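Local coordinates for protein epoxide hydrolase (Aspergillus niger, PDB 3G0I) that probably hydrolyses epoxides to diols, as an enzyme of the alpha/beta-hydrolase fold, at residues 236-241 against 347-352. Residues are numbered along the deposited sequence; the frame is centred on the assembly and turned at random.
Sequences IARMEK and LCPVPR
P349 CG lies obliquely to the flat guanidinium of R238, 3.6 Å from R238 NH2. A bend at chi3 (-55°) curls the arginine back toward the proline, and NH2 is hydrogen-bonded to the carbonyl oxygen of P344. P349 centres an inverse gamma turn, closed by a weak bond from V350 N to C348 O, in the loop between strand 337-342 and helix 352-355 of this alpha/beta-hydrolase fold. Packing of helix 230-245 against that loop illustrates how an irregular segment can be fixed largely by apolar contacts. M239 reaches along it with CG anti to the backbone N (chi1 178°): CB lies 3.9 Å from P349 CD, SD 3.7 Å from C348 CB, and CE turns to V350 CG1. One helical turn earlier, I236 crosses P351 at about a right angle, bringing CD1 to 3.6 Å from P351 CD just before helix 352-355. At the other end the side chain of L347 touches the bound 2-propylpentanamide and approaches the predicted proton donor H372. The backbone O of L347 faces the helix: a water 2.7 Å from this O can donate to it or, weakly, to R238 O, and M239 CA makes a CA-H...O contact with L347 O at 3.6 Å.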
ATOM      1  N   ILE A 236     -24.467   2.523   5.545  1.00 15.20           N
ATOM      2  CA  ILE A 236     -23.835   3.554   4.714  1.00 15.11           C
ATOM      3  C   ILE A 236     -22.627   4.172   5.431  1.00 14.62           C
ATOM      4  O   ILE A 236     -21.621   4.469   4.800  1.00 14.78           O
ATOM      5  CB  ILE A 236     -24.847   4.662   4.301  1.00 15.17           C
ATOM      6  CG1 ILE A 236     -25.984   4.085   3.436  1.00 15.16           C
ATOM      7  CG2 ILE A 236     -24.154   5.809   3.564  1.00 15.44           C
ATOM      8  CD1 ILE A 236     -25.534   3.374   2.190  1.00 14.99           C
ATOM      9  N   ALA A 237     -22.752   4.360   6.741  1.00 14.32           N
ATOM     10  CA  ALA A 237     -21.663   4.838   7.587  1.00 14.45           C
ATOM     11  C   ALA A 237     -20.472   3.875   7.621  1.00 14.31           C
ATOM     12  O   ALA A 237     -19.324   4.314   7.631  1.00 14.25           O
ATOM     13  CB  ALA A 237     -22.167   5.101   8.998  1.00 14.21           C
ATOM     14  N   ARG A 238     -20.756   2.574   7.686  1.00 14.02           N
ATOM     15  CA  ARG A 238     -19.716   1.550   7.631  1.00 14.33           C
ATOM     16  C   ARG A 238     -19.053   1.586   6.260  1.00 14.81           C
ATOM     17  O   ARG A 238     -17.826   1.502   6.162  1.00 14.77           O
ATOM     18  CB  ARG A 238     -20.268   0.147   7.924  1.00 13.93           C
ATOM     19  CG  ARG A 238     -20.764  -0.034   9.365  1.00 13.96           C
ATOM     20  CD  ARG A 238     -20.959  -1.505   9.775  1.00 14.05           C
ATOM     21  NE  ARG A 238     -21.838  -2.289   8.899  1.00 13.57           N
ATOM     22  CZ  ARG A 238     -23.169  -2.355   8.997  1.00 14.69           C
ATOM     23  NH1 ARG A 238     -23.828  -1.659   9.920  1.00 14.32           N
ATOM     24  NH2 ARG A 238     -23.854  -3.110   8.145  1.00 14.72           N
ATOM     25  N   MET A 239     -19.859   1.720   5.207  1.00 15.06           N
ATOM     26  CA  MET A 239     -19.302   1.794   3.861  1.00 16.32           C
ATOM     27  C   MET A 239     -18.388   3.007   3.681  1.00 16.31           C
ATOM     28  O   MET A 239     -17.321   2.893   3.071  1.00 15.59           O
ATOM     29  CB  MET A 239     -20.381   1.768   2.784  1.00 15.99           C
ATOM     30  CG  MET A 239     -19.815   1.899   1.375  1.00 16.40           C
ATOM     31  SD  MET A 239     -21.031   1.751   0.055  1.00 18.44           S
ATOM     32  CE  MET A 239     -22.029   3.221   0.352  1.00 20.01           C
ATOM     33  N   GLU A 240     -18.805   4.159   4.211  1.00 16.93           N
ATOM     34  CA  GLU A 240     -18.020   5.376   4.060  1.00 17.82           C
ATOM     35  C   GLU A 240     -16.687   5.265   4.790  1.00 17.13           C
ATOM     36  O   GLU A 240     -15.680   5.761   4.302  1.00 17.14           O
ATOM     37  CB  GLU A 240     -18.789   6.629   4.513  1.00 18.22           C
ATOM     38  CG  GLU A 240     -18.713   7.783   3.498  1.00 23.16           C
ATOM     39  CD  GLU A 240     -17.425   8.619   3.575  1.00 28.40           C
ATOM     40  OE1 GLU A 240     -17.076   9.113   4.673  1.00 30.35           O
ATOM     41  OE2 GLU A 240     -16.779   8.818   2.514  1.00 30.53           O
ATOM     42  N   LYS A 241     -16.685   4.620   5.955  1.00 16.85           N
ATOM     43  CA  LYS A 241     -15.432   4.380   6.673  1.00 16.70           C
ATOM     44  C   LYS A 241     -14.529   3.425   5.888  1.00 16.01           C
ATOM     45  O   LYS A 241     -13.323   3.616   5.840  1.00 15.56           O
ATOM     46  CB  LYS A 241     -15.659   3.845   8.083  1.00 16.64           C
ATOM     47  CG  LYS A 241     -14.422   4.048   8.952  1.00 19.47           C
ATOM     48  CD  LYS A 241     -14.188   2.946   9.950  1.00 22.37           C
ATOM     49  CE  LYS A 241     -12.915   3.238  10.725  1.00 23.56           C
ATOM     50  NZ  LYS A 241     -12.931   2.553  12.036  1.00 25.61           N
ATOM     51  N   LEU A 347     -18.433  -5.225   3.068  1.00 12.92           N
ATOM     52  CA  LEU A 347     -17.823  -3.898   3.233  1.00 14.16           C
ATOM     53  C   LEU A 347     -18.615  -2.713   2.701  1.00 14.98           C
ATOM     54  O   LEU A 347     -18.357  -1.570   3.100  1.00 15.44           O
ATOM     55  CB  LEU A 347     -16.413  -3.900   2.647  1.00 14.05           C
ATOM     56  CG  LEU A 347     -15.625  -4.969   3.402  1.00 15.20           C
ATOM     57  CD1 LEU A 347     -14.726  -5.726   2.457  1.00 17.36           C
ATOM     58  CD2 LEU A 347     -14.887  -4.356   4.586  1.00 16.29           C
ATOM     59  N   CYS A 348     -19.578  -2.984   1.819  1.00 15.37           N
ATOM     60  CA  CYS A 348     -20.380  -1.936   1.193  1.00 16.32           C
ATOM     61  C   CYS A 348     -21.878  -2.199   1.398  1.00 16.01           C
ATOM     62  O   CYS A 348     -22.612  -2.412   0.423  1.00 16.18           O
ATOM     63  CB  CYS A 348     -20.034  -1.838  -0.300  1.00 16.08           C
ATOM     64  SG  CYS A 348     -18.293  -1.447  -0.571  1.00 20.08           S
ATOM     65  N   PRO A 349     -22.340  -2.167   2.668  1.00 16.02           N
ATOM     66  CA  PRO A 349     -23.730  -2.527   2.952  1.00 16.56           C
ATOM     67  C   PRO A 349     -24.696  -1.416   2.538  1.00 17.31           C
ATOM     68  O   PRO A 349     -25.073  -0.579   3.355  1.00 18.25           O
ATOM     69  CB  PRO A 349     -23.754  -2.744   4.473  1.00 16.60           C
ATOM     70  CG  PRO A 349     -22.525  -2.098   5.012  1.00 16.07           C
ATOM     71  CD  PRO A 349     -21.611  -1.738   3.876  1.00 15.78           C
ATOM     72  N   VAL A 350     -25.061  -1.413   1.262  1.00 17.43           N
ATOM     73  CA  VAL A 350     -26.018  -0.470   0.714  1.00 17.75           C
ATOM     74  C   VAL A 350     -27.446  -0.998   0.906  1.00 18.01           C
ATOM     75  O   VAL A 350     -27.651  -2.214   0.986  1.00 17.83           O
ATOM     76  CB  VAL A 350     -25.734  -0.183  -0.781  1.00 18.12           C
ATOM     77  CG1 VAL A 350     -24.499   0.723  -0.923  1.00 18.24           C
ATOM     78  CG2 VAL A 350     -25.558  -1.476  -1.574  1.00 17.30           C
ATOM     79  N   PRO A 351     -28.433  -0.087   1.000  1.00 17.91           N
ATOM     80  CA  PRO A 351     -29.816  -0.506   1.206  1.00 17.92           C
ATOM     81  C   PRO A 351     -30.455  -1.100  -0.045  1.00 17.60           C
ATOM     82  O   PRO A 351     -30.010  -0.821  -1.155  1.00 17.37           O
ATOM     83  CB  PRO A 351     -30.519   0.803   1.575  1.00 18.17           C
ATOM     84  CG  PRO A 351     -29.735   1.848   0.902  1.00 17.89           C
ATOM     85  CD  PRO A 351     -28.312   1.382   0.932  1.00 18.15           C
ATOM     86  N   ARG A 352     -31.493  -1.910   0.159  1.00 17.54           N
ATOM     87  CA  ARG A 352     -32.264  -2.529  -0.921  1.00 17.26           C
ATOM     88  C   ARG A 352     -32.779  -1.509  -1.938  1.00 17.36           C
ATOM     89  O   ARG A 352     -32.708  -1.742  -3.150  1.00 16.74           O
ATOM     90  CB  ARG A 352     -33.448  -3.308  -0.338  1.00 17.22           C
ATOM     91  CG  ARG A 352     -34.222  -4.136  -1.374  1.00 17.91           C
ATOM     92  CD  ARG A 352     -35.386  -4.857  -0.733  1.00 18.23           C
ATOM     93  NE  ARG A 352     -36.226  -5.536  -1.713  1.00 18.83           N
ATOM     94  CZ  ARG A 352     -37.084  -6.510  -1.414  1.00 19.68           C
ATOM     95  NH1 ARG A 352     -37.222  -6.926  -0.157  1.00 18.03           N
ATOM     96  NH2 ARG A 352     -37.816  -7.063  -2.376  1.00 21.21           N
TER
HETATM   97  O   HOH W   1     -18.031  -1.715   5.783  1.00 15.08           O